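Local coordinates for protein probable aminotransferase (Pseudomonas aeruginosa, PDB 5YKT) that belongs to the class-III aminotransferase family of fold type I PLP-dependent proteins and binds 4'-deoxy-4'-aminopyridoxal-5'-phosphate (PMP), at residues A[160-165]-A[221-226]; A[228-233]-A[261-266]; A[255-260]-A[279-284]. The protein carries 1 engineered substitution. One frame throughout, in Å; residues are numbered along the deposited sequence. Where two conformers were deposited one is given.

How the interactions relate
Strands 220-225 and 255-259 are neighbours in the central sheet, so interactions 1 and 3, with centres about 11 Å apart, lie on either side of the seam where these strands pair. V223 stitches that seam, its N lying 2.8 Å from A255 O and its O 2.8 Å from I257 N, both probable hydrogen bonds. Interaction 2 joins the loops that follow these two strands. Its centre is about 14 Å from that of interaction 1 and about 13 Å from that of interaction 3. All three meet PMP: E226 comes from interaction 1, N231, T261 and H262 from interaction 2, and D259 from interaction 3. I264 packs on L284, CB to CD1 3.7 Å, linking interactions 2 and 3.

Interaction 1 (A[160-165]-A[221-226]); sequences VVFNCN and AAVLTE. With PMP (4'-deoxy-4'-aminopyridoxal-5'-phosphate), chain C.
V160 and V223 face each other across two parallel strands, and here the contact is tight. V160 N donates to A222 O at 2.9 Å, and L224 N returns a bond to V160 O, also 2.9 Å and nearly straight at 174°, so the backbone of one valine is gripped at both ends. On the same side of the sheet the two side chains touch, CB of V160 lying 3.9 Å from CG2 of V223. Beta-branched residues suit this place, being compact and at ease in extended backbone.

Beyond this pair the strands drift apart, and the next rung is not made directly. A water takes the place of the missing bond, accepting from F162 N at 3.0 Å and donating to L224 O at 2.7 Å. Two buried backbone groups are thus satisfied where the seam loosens. In the large-domain sheet of a fold type I PLP protein, strands 158-162 and 220-225 are adjacent parallel strands, and their C-terminal ends lead toward PMP.

The ring of F162 packs against T225 and V223 beyond this point. With CG set beside its own backbone N (chi1 -64°), it crosses obliquely to T225, bringing CD2 to 3.3 Å from OG1, while CE2 packs on CG1 of V223. F205 meets the F162 ring edge-to-face. The T225 hydroxyl itself is tied to E226 O, which occupies its polar end in this buried setting.

Past the strand, a type II turn from F162 to N165 carries the chain away from its neighbour. F162 O is held there from opposite faces of its plane, by N165 N and by N165 ND2 at 2.9 Å. On the other strand, the extended side chain of E226 reaches the ligand: OE1, hydrogen-bonded to T230 OG1, lies 3.5 Å from PMP C2A.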
loop_
_atom_site.group_PDB
_atom_site.type_symbol
_atom_site.label_atom_id
_atom_site.label_comp_id
_atom_site.label_asym_id
_atom_site.label_seq_id
_atom_site.Cartn_x
_atom_site.Cartn_y
_atom_site.Cartn_z
ATOM N N VAL A 160 -11.798 -6.660 -18.025
ATOM C CA VAL A 160 -11.197 -6.187 -19.275
ATOM C C VAL A 160 -10.154 -5.127 -18.957
ATOM O O VAL A 160 -10.439 -4.158 -18.246
ATOM C CB VAL A 160 -12.243 -5.612 -20.254
ATOM C CG1 VAL A 160 -11.575 -4.824 -21.378
ATOM C CG2 VAL A 160 -13.082 -6.750 -20.840
ATOM N N VAL A 161 -8.959 -5.310 -19.515
ATOM C CA VAL A 161 -7.911 -4.293 -19.501
ATOM C C VAL A 161 -7.429 -4.132 -20.943
ATOM O O VAL A 161 -7.746 -4.953 -21.807
ATOM C CB VAL A 161 -6.736 -4.624 -18.560
ATOM C CG1 VAL A 161 -7.244 -4.727 -17.127
ATOM C CG2 VAL A 161 -6.048 -5.933 -18.931
ATOM N N PHE A 162 -6.642 -3.090 -21.168
ATOM C CA PHE A 162 -6.167 -2.772 -22.498
ATOM C C PHE A 162 -4.694 -3.127 -22.633
ATOM O O PHE A 162 -3.932 -3.081 -21.659
ATOM C CB PHE A 162 -6.459 -1.297 -22.838
ATOM C CG PHE A 162 -7.926 -0.995 -22.886
ATOM C CD1 PHE A 162 -8.658 -1.350 -23.988
ATOM C CD2 PHE A 162 -8.598 -0.434 -21.811
ATOM C CE1 PHE A 162 -10.020 -1.121 -24.060
ATOM C CE2 PHE A 162 -9.973 -0.197 -21.886
ATOM C CZ PHE A 162 -10.676 -0.520 -23.027
ATOM N N ASN A 163 -4.299 -3.510 -23.841
ATOM C CA ASN A 163 -2.924 -3.903 -24.097
ATOM C C ASN A 163 -1.973 -2.742 -23.786
ATOM O O ASN A 163 -2.232 -1.605 -24.169
ATOM C CB ASN A 163 -2.757 -4.374 -25.540
ATOM C CG ASN A 163 -1.450 -5.094 -25.783
ATOM O OD1 ASN A 163 -0.944 -5.806 -24.911
ATOM N ND2 ASN A 163 -0.925 -4.968 -26.995
ATOM N N CYS A 164 -0.906 -3.051 -23.055
ATOM C CA CYS A 164 0.123 -2.085 -22.614
ATOM C C CYS A 164 -0.386 -1.080 -21.588
ATOM O O CYS A 164 0.178 0.001 -21.426
ATOM C CB CYS A 164 0.808 -1.403 -23.800
ATOM S SG CYS A 164 1.516 -2.606 -24.944
ATOM N N ASN A 165 -1.394 -1.488 -20.810
ATOM C CA ASN A 165 -1.819 -0.754 -19.642
ATOM C C ASN A 165 -0.740 -0.717 -18.567
ATOM O O ASN A 165 0.214 -1.502 -18.587
ATOM C CB ASN A 165 -3.058 -1.430 -19.027
ATOM C CG ASN A 165 -2.729 -2.755 -18.341
ATOM O OD1 ASN A 165 -2.192 -2.764 -17.239
ATOM N ND2 ASN A 165 -3.046 -3.877 -18.999
ATOM N N ALA A 221 -16.903 -8.405 -15.212
ATOM C CA ALA A 221 -17.327 -7.601 -14.073
ATOM C C ALA A 221 -17.050 -6.108 -14.269
ATOM O O ALA A 221 -17.826 -5.271 -13.815
ATOM C CB ALA A 221 -16.646 -8.107 -12.842
ATOM N N ALA A 222 -15.944 -5.778 -14.936
ATOM C CA ALA A 222 -15.543 -4.393 -15.074
ATOM C C ALA A 222 -14.551 -4.212 -16.215
ATOM O O ALA A 222 -13.829 -5.160 -16.572
ATOM C CB ALA A 222 -14.911 -3.905 -13.780
ATOM N N VAL A 223 -14.536 -2.995 -16.756
ATOM C CA VAL A 223 -13.474 -2.521 -17.617
ATOM C C VAL A 223 -12.639 -1.552 -16.797
ATOM O O VAL A 223 -13.184 -0.601 -16.204
ATOM C CB VAL A 223 -14.031 -1.777 -18.860
ATOM C CG1 VAL A 223 -12.884 -1.170 -19.665
ATOM C CG2 VAL A 223 -14.855 -2.717 -19.737
ATOM N N LEU A 224 -11.331 -1.794 -16.741
ATOM C CA LEU A 224 -10.410 -0.933 -16.001
ATOM C C LEU A 224 -9.514 -0.243 -17.020
ATOM O O LEU A 224 -8.906 -0.908 -17.835
ATOM C CB LEU A 224 -9.554 -1.759 -15.041
ATOM C CG LEU A 224 -8.388 -1.052 -14.326
ATOM C CD1 LEU A 224 -8.899 0.117 -13.491
ATOM C CD2 LEU A 224 -7.636 -2.010 -13.414
ATOM N N THR A 225 -9.424 1.086 -16.959
ATOM C CA THR A 225 -8.619 1.821 -17.940
ATOM C C THR A 225 -8.257 3.216 -17.483
ATOM O O THR A 225 -9.010 3.864 -16.753
ATOM C CB THR A 225 -9.378 1.947 -19.280
ATOM O OG1 THR A 225 -8.517 2.505 -20.283
ATOM C CG2 THR A 225 -10.674 2.784 -19.168
ATOM N N GLU A 226 -7.097 3.700 -17.934
ATOM C CA GLU A 226 -6.875 5.138 -17.928
ATOM C C GLU A 226 -7.762 5.735 -19.030
ATOM O O GLU A 226 -8.030 5.073 -20.025
ATOM C CB GLU A 226 -5.439 5.476 -18.257
ATOM C CG GLU A 226 -4.403 5.012 -17.259
ATOM C CD GLU A 226 -3.046 5.542 -17.638
ATOM O OE1 GLU A 226 -2.715 6.650 -17.174
ATOM O OE2 GLU A 226 -2.346 4.880 -18.448
HETATM N N1 PMP C . -2.493 3.450 -12.131
HETATM C C2 PMP C . -1.723 4.093 -13.034
HETATM C C2A PMP C . -2.316 4.703 -14.275
HETATM C C3 PMP C . -0.287 4.241 -12.774
HETATM O O3 PMP C . 0.527 4.878 -13.647
HETATM C C4 PMP C . 0.298 3.653 -11.563
HETATM C C4A PMP C . 1.772 3.802 -11.312
HETATM N N4A PMP C . 2.146 5.206 -11.411
HETATM C C5 PMP C . -0.646 2.968 -10.659
HETATM C C6 PMP C . -1.988 2.894 -11.007
HETATM C C5A PMP C . -0.145 2.300 -9.402
HETATM O O4P PMP C . 0.302 3.255 -8.449
HETATM P P PMP C . 1.214 2.699 -7.249
HETATM O O1P PMP C . 2.511 2.254 -7.827
HETATM O O2P PMP C . 0.367 1.604 -6.628
HETATM O O3P PMP C . 1.380 3.905 -6.372
HETATM O O HOH W 1 -6.483 -1.045 -19.013
#

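Interaction 2 (A[228-233]-A[261-266]); sequences FMTNVG and THTISC. With PMP (4'-deoxy-4'-aminopyridoxal-5'-phosphate), chain C.
T230 and H262 form the polar centre of a buried loop-to-loop contact, made where the chain leaves strands 220-225 and 255-259 beside the bound PMP. H262 ND1 donates to T230 OG1 at 2.8 Å, with the hydroxyl oxygen almost exactly in the plane of the imidazole. A threonine fits because OG1, set between its backbone N and carbonyl carbon (chi1 66°), can also hydrogen-bond E226 OE1 while its methyl turns toward T263. The bond fixes how the H262 ring is rotated, and one face of the ring is presented to PMP O3, which sits 3.1 Å from CE1. Loops at the C-terminal strand ends line the PMP pocket in fold type I PLP proteins, and both loops do so here.

N231 meets the same oxygen by its amide: ND2 donates to PMP O3 at 2.9 Å. Its OD1 lies near the edge of the H262 ring, 3.4 Å from CE1, and bonds H428. T261 lays CB against the pyridine ring, 3.6 Å from C2. Farther from the ligand the contact is apolar in character, with T263 CG2 packed 3.9 Å from F228 CB and 4.1 Å from T230 CG2.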
loop_
_atom_site.group_PDB
_atom_site.type_symbol
_atom_site.label_atom_id
_atom_site.label_comp_id
_atom_site.label_asym_id
_atom_site.label_seq_id
_atom_site.Cartn_x
_atom_site.Cartn_y
_atom_site.Cartn_z
ATOM N N PHE A 228 -6.842 8.092 -20.947
ATOM C CA PHE A 228 -5.862 8.494 -21.926
ATOM C C PHE A 228 -4.653 7.690 -21.466
ATOM O O PHE A 228 -4.238 7.834 -20.304
ATOM C CB PHE A 228 -5.684 10.010 -21.761
ATOM C CG PHE A 228 -4.835 10.677 -22.791
ATOM C CD1 PHE A 228 -3.460 10.517 -22.792
ATOM C CD2 PHE A 228 -5.407 11.576 -23.689
ATOM C CE1 PHE A 228 -2.686 11.170 -23.730
ATOM C CE2 PHE A 228 -4.617 12.245 -24.625
ATOM C CZ PHE A 228 -3.259 12.038 -24.635
ATOM N N MET A 229 -4.124 6.780 -22.292
ATOM C CA MET A 229 -3.071 5.889 -21.782
ATOM C C MET A 229 -1.773 6.662 -21.641
ATOM O O MET A 229 -1.453 7.469 -22.517
ATOM C CB MET A 229 -2.864 4.673 -22.673
ATOM C CG MET A 229 -4.137 3.868 -22.888
ATOM S SD MET A 229 -3.887 2.388 -23.889
ATOM C CE MET A 229 -2.998 1.317 -22.744
ATOM N N THR A 230 -1.063 6.450 -20.543
ATOM C CA THR A 230 0.169 7.172 -20.238
ATOM C C THR A 230 1.354 6.283 -19.896
ATOM O O THR A 230 2.428 6.810 -19.634
ATOM C CB THR A 230 -0.033 8.168 -19.070
ATOM O OG1 THR A 230 -0.295 7.426 -17.868
ATOM C CG2 THR A 230 -1.156 9.129 -19.377
ATOM N N ASN A 231 1.206 4.955 -19.923
ATOM C CA ASN A 231 2.258 4.066 -19.483
ATOM C C ASN A 231 2.881 3.237 -20.612
ATOM O O ASN A 231 3.483 2.204 -20.369
ATOM C CB ASN A 231 1.708 3.192 -18.368
ATOM C CG ASN A 231 1.640 3.946 -17.054
ATOM O OD1 ASN A 231 2.669 4.356 -16.545
ATOM N ND2 ASN A 231 0.459 4.121 -16.496
ATOM N N VAL A 232 2.741 3.703 -21.843
ATOM C CA VAL A 232 3.423 3.119 -22.996
ATOM C C VAL A 232 3.683 4.250 -23.994
ATOM O O VAL A 232 3.339 4.186 -25.177
ATOM C CB VAL A 232 2.590 1.955 -23.595
ATOM C CG1 VAL A 232 1.225 2.418 -24.094
ATOM C CG2 VAL A 232 3.379 1.211 -24.668
ATOM N N GLY A 233 4.258 5.333 -23.487
ATOM C CA GLY A 233 4.055 6.626 -24.126
ATOM C C GLY A 233 2.591 6.987 -23.950
ATOM O O GLY A 233 1.864 6.339 -23.184
ATOM N N THR A 261 -4.686 8.152 -11.996
ATOM C CA THR A 261 -3.426 8.275 -11.278
ATOM C C THR A 261 -2.422 9.184 -12.000
ATOM O O THR A 261 -1.725 9.952 -11.331
ATOM C CB THR A 261 -2.850 6.875 -11.012
ATOM O OG1 THR A 261 -3.758 6.188 -10.139
ATOM C CG2 THR A 261 -1.475 6.916 -10.344
ATOM N N HIS A 262 -2.348 9.079 -13.324
ATOM C CA HIS A 262 -1.578 10.022 -14.143
ATOM C C HIS A 262 -2.396 11.114 -14.816
ATOM O O HIS A 262 -1.920 12.260 -14.949
ATOM C CB HIS A 262 -0.785 9.290 -15.233
ATOM C CG HIS A 262 0.425 8.589 -14.726
ATOM N ND1 HIS A 262 1.137 7.708 -15.508
ATOM C CD2 HIS A 262 1.094 8.689 -13.558
ATOM C CE1 HIS A 262 2.170 7.259 -14.813
ATOM N NE2 HIS A 262 2.160 7.832 -13.622
ATOM N N THR A 263 -3.592 10.780 -15.295
ATOM C CA THR A 263 -4.381 11.718 -16.083
ATOM C C THR A 263 -4.969 12.867 -15.248
ATOM O O THR A 263 -5.513 13.807 -15.815
ATOM C CB THR A 263 -5.456 11.021 -16.923
ATOM O OG1 THR A 263 -6.318 10.275 -16.073
ATOM C CG2 THR A 263 -4.834 10.118 -17.949
ATOM N N ILE A 264 -4.805 12.831 -13.933
ATOM C CA ILE A 264 -5.025 13.993 -13.063
ATOM C C ILE A 264 -4.217 15.227 -13.507
ATOM O O ILE A 264 -4.579 16.351 -13.193
ATOM C CB ILE A 264 -4.774 13.642 -11.578
ATOM C CG1 ILE A 264 -5.300 14.715 -10.621
ATOM C CG2 ILE A 264 -3.297 13.384 -11.333
ATOM C CD1 ILE A 264 -6.767 15.041 -10.770
ATOM N N SER A 265 -3.167 15.028 -14.309
ATOM C CA SER A 265 -2.488 16.168 -14.934
ATOM C C SER A 265 -3.366 17.017 -15.855
ATOM O O SER A 265 -2.998 18.144 -16.163
ATOM C CB SER A 265 -1.280 15.696 -15.723
ATOM O OG SER A 265 -1.682 14.929 -16.857
ATOM N N CYS A 266 -4.483 16.474 -16.326
ATOM C CA CYS A 266 -5.385 17.176 -17.251
ATOM C C CYS A 266 -6.111 18.366 -16.649
ATOM O O CYS A 266 -6.493 19.283 -17.366
ATOM C CB CYS A 266 -6.411 16.194 -17.784
ATOM S SG CYS A 266 -7.421 16.795 -19.141
HETATM N N1 PMP C . -2.493 3.450 -12.131
HETATM C C2 PMP C . -1.723 4.093 -13.034
HETATM C C2A PMP C . -2.316 4.703 -14.275
HETATM C C3 PMP C . -0.287 4.241 -12.774
HETATM O O3 PMP C . 0.527 4.878 -13.647
HETATM C C4 PMP C . 0.298 3.653 -11.563
HETATM C C4A PMP C . 1.772 3.802 -11.312
HETATM N N4A PMP C . 2.146 5.206 -11.411
HETATM C C5 PMP C . -0.646 2.968 -10.659
HETATM C C6 PMP C . -1.988 2.894 -11.007
HETATM C C5A PMP C . -0.145 2.300 -9.402
HETATM O O4P PMP C . 0.302 3.255 -8.449
HETATM P P PMP C . 1.214 2.699 -7.249
HETATM O O1P PMP C . 2.511 2.254 -7.827
HETATM O O2P PMP C . 0.367 1.604 -6.628
HETATM O O3P PMP C . 1.380 3.905 -6.372
#

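Interaction 3 (A[255-260]-A[279-284]); sequences ALIIDE and PDFFVL. With PMP (4'-deoxy-4'-aminopyridoxal-5'-phosphate), chain C.
L256 and D280 begin the seam between the two parallel strands of a beta-alpha-beta unit, in which helix 270-275 lies between strands 255-259 and 281-284. D280 OD2 accepts from L256 N at 2.8 Å through its anti lone pair, and also makes a salt bridge with R246. An aspartate is short enough to serve as a backbone-like acceptor just before its strand starts. L256 O answers by accepting from both D280 N and F281 N, and the ladder runs on to E260 N, bonded to V283 O at 2.8 Å.

The side chains alternate. I257, F281 and V283 share one face, packed against helix 139-154, with I257 CG2 4.0 Å from V283 CG2. On the other face, I258 CG1 meets P279 CB at 3.7 Å.

E260 shows how an acidic residue can be buried at a strand end. Its CB lies 3.7 Å from V283 O; CG then rests 3.5 Å from CE2 of F282. A bend about CB-CG (chi2 -123°) keeps CD near CE2, with the carboxylate and ring planes 49° apart. At the tip OE2 is 3.4 Å from F282 CE2 and accepts from S272 N, while OE1 accepts from Y271 N and is bonded to T263 OG1. Amides at the start of helix 270-275 would help stabilise a negative charge there.

D259, on the face of I257, carries its carboxylate to the ligand; T261 OG1 bonds its OD1, N143 and H167 bond its OD2, and OD2 lies 2.7 Å from PMP N1.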
loop_
_atom_site.group_PDB
_atom_site.type_symbol
_atom_site.label_atom_id
_atom_site.label_comp_id
_atom_site.label_asym_id
_atom_site.label_seq_id
_atom_site.Cartn_x
_atom_site.Cartn_y
_atom_site.Cartn_z
ATOM N N ALA A 255 -19.205 -2.514 -15.078
ATOM C CA ALA A 255 -18.643 -1.340 -14.390
ATOM C C ALA A 255 -17.518 -0.722 -15.213
ATOM O O ALA A 255 -16.641 -1.439 -15.694
ATOM C CB ALA A 255 -18.107 -1.741 -13.034
ATOM N N LEU A 256 -17.534 0.596 -15.348
ATOM C CA LEU A 256 -16.458 1.329 -15.978
ATOM C C LEU A 256 -15.606 2.017 -14.906
ATOM O O LEU A 256 -16.080 2.960 -14.243
ATOM C CB LEU A 256 -17.043 2.358 -16.949
ATOM C CG LEU A 256 -16.052 3.296 -17.632
ATOM C CD1 LEU A 256 -15.040 2.507 -18.442
ATOM C CD2 LEU A 256 -16.777 4.319 -18.495
ATOM N N ILE A 257 -14.355 1.561 -14.766
ATOM C CA ILE A 257 -13.420 2.076 -13.769
ATOM C C ILE A 257 -12.397 2.944 -14.500
ATOM O O ILE A 257 -11.640 2.447 -15.353
ATOM C CB ILE A 257 -12.662 0.960 -13.027
ATOM C CG1 ILE A 257 -13.613 -0.110 -12.455
ATOM C CG2 ILE A 257 -11.796 1.563 -11.914
ATOM C CD1 ILE A 257 -12.901 -1.418 -12.165
ATOM N N ILE A 258 -12.368 4.228 -14.153
ATOM C CA ILE A 258 -11.448 5.187 -14.775
ATOM C C ILE A 258 -10.317 5.479 -13.771
ATOM O O ILE A 258 -10.547 6.038 -12.694
ATOM C CB ILE A 258 -12.189 6.457 -15.194
ATOM C CG1 ILE A 258 -13.291 6.136 -16.231
ATOM C CG2 ILE A 258 -11.225 7.496 -15.731
ATOM C CD1 ILE A 258 -12.777 5.617 -17.544
ATOM N N ASP A 259 -9.091 5.149 -14.172
ATOM C CA ASP A 259 -7.898 5.302 -13.336
ATOM C C ASP A 259 -7.157 6.574 -13.762
ATOM O O ASP A 259 -6.566 6.620 -14.861
ATOM C CB ASP A 259 -7.031 4.060 -13.504
ATOM C CG ASP A 259 -5.753 4.083 -12.682
ATOM O OD1 ASP A 259 -5.405 5.119 -12.065
ATOM O OD2 ASP A 259 -5.069 3.033 -12.673
ATOM N N GLU A 260 -7.208 7.589 -12.898
ATOM C CA GLU A 260 -6.662 8.913 -13.175
ATOM C C GLU A 260 -5.361 9.207 -12.426
ATOM O O GLU A 260 -4.955 10.365 -12.296
ATOM C CB GLU A 260 -7.715 9.981 -12.880
ATOM C CG GLU A 260 -8.900 9.887 -13.837
ATOM C CD GLU A 260 -9.167 11.169 -14.604
ATOM O OE1 GLU A 260 -8.200 11.887 -14.953
ATOM O OE2 GLU A 260 -10.344 11.417 -14.910
ATOM N N PRO A 279 -17.732 8.012 -15.188
ATOM C CA PRO A 279 -17.244 6.757 -14.609
ATOM C C PRO A 279 -18.215 6.140 -13.607
ATOM O O PRO A 279 -18.935 6.865 -12.954
ATOM C CB PRO A 279 -15.949 7.171 -13.883
ATOM C CG PRO A 279 -16.100 8.620 -13.639
ATOM C CD PRO A 279 -16.951 9.177 -14.741
ATOM N N ASP A 280 -18.220 4.825 -13.511
ATOM C CA ASP A 280 -18.885 4.131 -12.386
ATOM C C ASP A 280 -17.997 4.142 -11.158
ATOM O O ASP A 280 -18.488 4.275 -10.050
ATOM C CB ASP A 280 -19.238 2.696 -12.754
ATOM C CG ASP A 280 -20.219 2.630 -13.877
ATOM O OD1 ASP A 280 -21.224 3.383 -13.833
ATOM O OD2 ASP A 280 -19.984 1.862 -14.843
ATOM N N PHE A 281 -16.692 3.983 -11.377
ATOM C CA PHE A 281 -15.679 4.067 -10.334
ATOM C C PHE A 281 -14.555 4.968 -10.834
ATOM O O PHE A 281 -14.257 4.978 -12.021
ATOM C CB PHE A 281 -15.088 2.704 -10.008
ATOM C CG PHE A 281 -16.060 1.730 -9.409
ATOM C CD1 PHE A 281 -16.841 0.924 -10.212
ATOM C CD2 PHE A 281 -16.131 1.584 -8.029
ATOM C CE1 PHE A 281 -17.720 0.012 -9.641
ATOM C CE2 PHE A 281 -17.003 0.649 -7.454
ATOM C CZ PHE A 281 -17.794 -0.117 -8.269
ATOM N N PHE A 282 -13.927 5.668 -9.913
ATOM C CA PHE A 282 -12.868 6.627 -10.202
ATOM C C PHE A 282 -11.733 6.369 -9.242
ATOM O O PHE A 282 -11.968 6.326 -8.048
ATOM C CB PHE A 282 -13.420 8.037 -10.026
ATOM C CG PHE A 282 -12.442 9.134 -10.289
ATOM C CD1 PHE A 282 -11.623 9.617 -9.266
ATOM C CD2 PHE A 282 -12.421 9.780 -11.521
ATOM C CE1 PHE A 282 -10.742 10.655 -9.500
ATOM C CE2 PHE A 282 -11.562 10.845 -11.740
ATOM C CZ PHE A 282 -10.723 11.277 -10.731
ATOM N N VAL A 283 -10.512 6.199 -9.753
ATOM C CA VAL A 283 -9.340 5.868 -8.925
ATOM C C VAL A 283 -8.294 6.976 -9.071
ATOM O O VAL A 283 -7.987 7.395 -10.183
ATOM C CB VAL A 283 -8.743 4.500 -9.312
ATOM C CG1 VAL A 283 -7.398 4.254 -8.618
ATOM C CG2 VAL A 283 -9.718 3.389 -8.964
ATOM N N LEU A 284 -7.747 7.446 -7.952
ATOM C CA LEU A 284 -6.685 8.444 -7.974
ATOM C C LEU A 284 -5.633 8.121 -6.935
ATOM O O LEU A 284 -5.951 7.980 -5.776
ATOM C CB LEU A 284 -7.293 9.815 -7.730
ATOM C CG LEU A 284 -6.337 10.998 -7.703
ATOM C CD1 LEU A 284 -5.484 11.097 -8.959
ATOM C CD2 LEU A 284 -7.139 12.270 -7.488
HETATM N N1 PMP C . -2.493 3.450 -12.131
HETATM C C2 PMP C . -1.723 4.093 -13.034
HETATM C C2A PMP C . -2.316 4.703 -14.275
HETATM C C3 PMP C . -0.287 4.241 -12.774
HETATM O O3 PMP C . 0.527 4.878 -13.647
HETATM C C4 PMP C . 0.298 3.653 -11.563
HETATM C C4A PMP C . 1.772 3.802 -11.312
HETATM N N4A PMP C . 2.146 5.206 -11.411
HETATM C C5 PMP C . -0.646 2.968 -10.659
HETATM C C6 PMP C . -1.988 2.894 -11.007
HETATM C C5A PMP C . -0.145 2.300 -9.402
HETATM O O4P PMP C . 0.302 3.255 -8.449
HETATM P P PMP C . 1.214 2.699 -7.249
HETATM O O1P PMP C . 2.511 2.254 -7.827
HETATM O O2P PMP C . 0.367 1.604 -6.628
HETATM O O3P PMP C . 1.380 3.905 -6.372
#